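Local coordinates for lipoprotein NlpE (Escherichia coli, PDB 2Z4H) that takes part in copper homeostasis at the outer membrane and is required for efficient binding of stationary-phase cells to hydrophobic surfaces, at residues P22-G27 against S40-K45. The protein carries 1 engineered substitution. Residues are numbered along the deposited sequence; the frame is centred on the assembly and turned at random.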
# COMPACT_ATOMS: atom_id res chain seq x y z
N PRO A 22 -12.37 -1.05 30.40
CA PRO A 22 -11.20 -1.94 30.37
C PRO A 22 -10.04 -1.38 31.16
O PRO A 22 -10.07 -0.21 31.55
CB PRO A 22 -10.89 -2.03 28.88
CG PRO A 22 -11.28 -0.69 28.39
CD PRO A 22 -12.60 -0.45 29.07
N GLN A 23 -9.02 -2.19 31.41
CA GLN A 23 -7.89 -1.69 32.17
C GLN A 23 -6.52 -1.87 31.52
O GLN A 23 -5.50 -1.53 32.12
CB GLN A 23 -7.90 -2.27 33.59
CG GLN A 23 -7.87 -3.79 33.70
CD GLN A 23 -8.22 -4.26 35.11
OE1 GLN A 23 -9.36 -4.11 35.56
NE2 GLN A 23 -7.24 -4.81 35.82
N SER A 24 -6.50 -2.37 30.28
CA SER A 24 -5.25 -2.56 29.55
C SER A 24 -5.38 -2.03 28.14
O SER A 24 -6.28 -2.42 27.41
CB SER A 24 -4.89 -4.04 29.50
OG SER A 24 -4.91 -4.60 30.80
N TRP A 25 -4.48 -1.13 27.77
CA TRP A 25 -4.48 -0.52 26.44
C TRP A 25 -3.13 -0.68 25.78
O TRP A 25 -2.10 -0.44 26.39
CB TRP A 25 -4.81 0.97 26.55
CG TRP A 25 -6.27 1.27 26.64
CD1 TRP A 25 -7.15 1.43 25.59
CD2 TRP A 25 -7.03 1.43 27.83
NE1 TRP A 25 -8.42 1.68 26.07
CE2 TRP A 25 -8.37 1.68 27.44
CE3 TRP A 25 -6.71 1.38 29.19
CZ2 TRP A 25 -9.39 1.89 28.36
CZ3 TRP A 25 -7.73 1.58 30.11
CH2 TRP A 25 -9.05 1.83 29.69
N ARG A 26 -3.16 -1.07 24.51
CA ARG A 26 -1.94 -1.28 23.74
C ARG A 26 -2.05 -0.54 22.43
O ARG A 26 -3.15 -0.27 21.96
CB ARG A 26 -1.74 -2.76 23.39
CG ARG A 26 -2.02 -3.76 24.49
CD ARG A 26 -1.04 -3.59 25.60
NE ARG A 26 -1.10 -4.70 26.54
CZ ARG A 26 -0.14 -5.61 26.68
NH1 ARG A 26 0.97 -5.53 25.94
NH2 ARG A 26 -0.28 -6.58 27.56
N GLY A 27 -0.90 -0.26 21.84
CA GLY A 27 -0.84 0.42 20.57
C GLY A 27 0.58 0.89 20.32
O GLY A 27 1.37 1.02 21.27
N SER A 40 1.88 0.64 26.16
CA SER A 40 0.96 -0.26 26.86
C SER A 40 0.65 0.37 28.21
O SER A 40 1.55 0.62 29.01
CB SER A 40 1.59 -1.64 27.04
OG SER A 40 2.86 -1.54 27.68
N LEU A 41 -0.64 0.61 28.45
CA LEU A 41 -1.09 1.23 29.69
C LEU A 41 -1.88 0.23 30.49
O LEU A 41 -2.71 -0.48 29.92
CB LEU A 41 -1.96 2.45 29.37
CG LEU A 41 -2.60 3.25 30.50
CD1 LEU A 41 -1.55 3.73 31.48
CD2 LEU A 41 -3.33 4.43 29.90
N PHE A 42 -1.61 0.18 31.79
CA PHE A 42 -2.27 -0.75 32.70
C PHE A 42 -2.87 -0.06 33.89
O PHE A 42 -2.16 0.44 34.76
CB PHE A 42 -1.27 -1.78 33.20
CG PHE A 42 -0.77 -2.69 32.13
CD1 PHE A 42 -1.49 -3.81 31.77
CD2 PHE A 42 0.41 -2.39 31.44
CE1 PHE A 42 -1.06 -4.62 30.74
CE2 PHE A 42 0.84 -3.20 30.41
CZ PHE A 42 0.11 -4.32 30.06
N LEU A 43 -4.20 -0.03 33.92
CA LEU A 43 -4.91 0.63 35.01
C LEU A 43 -5.35 -0.38 36.04
O LEU A 43 -6.37 -1.04 35.90
CB LEU A 43 -6.13 1.38 34.47
CG LEU A 43 -5.79 2.48 33.46
CD1 LEU A 43 -7.04 3.20 33.07
CD2 LEU A 43 -4.79 3.44 34.06
N GLU A 44 -4.55 -0.48 37.09
CA GLU A 44 -4.87 -1.41 38.15
C GLU A 44 -6.06 -0.92 38.98
O GLU A 44 -6.34 0.28 39.05
CB GLU A 44 -3.63 -1.62 39.00
CG GLU A 44 -2.50 -2.21 38.18
CD GLU A 44 -2.94 -3.47 37.47
OE1 GLU A 44 -2.95 -4.54 38.11
OE2 GLU A 44 -3.31 -3.38 36.27
N LYS A 45 -6.76 -1.86 39.60
CA LYS A 45 -7.91 -1.55 40.43
C LYS A 45 -7.55 -0.85 41.74
O LYS A 45 -8.37 -0.13 42.30
CB LYS A 45 -8.72 -2.83 40.73
CG LYS A 45 -7.92 -4.04 41.21
CD LYS A 45 -7.56 -5.03 40.06
CE LYS A 45 -6.34 -4.60 39.25
NZ LYS A 45 -5.14 -4.40 40.14
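Trp-25 and Leu-41 face each other as an antiparallel hydrogen-bonded pair: Trp-25 N donates to Leu-41 O at 2.9 Å, and Leu-41 N returns a bond to Trp-25 O at 2.7 Å. Leu-43 N adds a third bond, to Gln-23 O. On the side of the sheet carrying Arg-26, Ser-24, Ser-40 and Phe-42, the Arg-26 chain bends at chi2 (-65°), which turns it back over the neighbouring strand. Arg-26 CD lies 3.6 Å from Ser-40 CB, and the guanidinium receives Phe-42 CZ over one face while NH2 sits at the edge of the phenyl ring. The two planes are 68° apart, so this is no stack of parallel faces. Ser-24 OG approaches the same ring obliquely, 3.6 Å from Phe-42 CD1. On the other side, Leu-43 CD1 comes obliquely to within 3.4 Å of Trp-25 CZ3, and Pro-22 CB, from the same segment as the tryptophan, lies above one face of the indole, offset toward its rim. Strands 24-29 and 36-43 form a beta hairpin, the first two strands of the N-terminal beta-barrel of this calycin-clan domain; the axes of strands 24-27 and 40-43 run antiparallel, 175° between their N-to-C directions. A serine in place of Phe-42 would probably leave the Arg-26 guanidinium without its aromatic neighbour and freer to swing. Farther out, Leu-97 touches both Trp-25 and Leu-41, while Leu-80 from strand 77-82 packs on Leu-41 and Leu-43 inside the barrel.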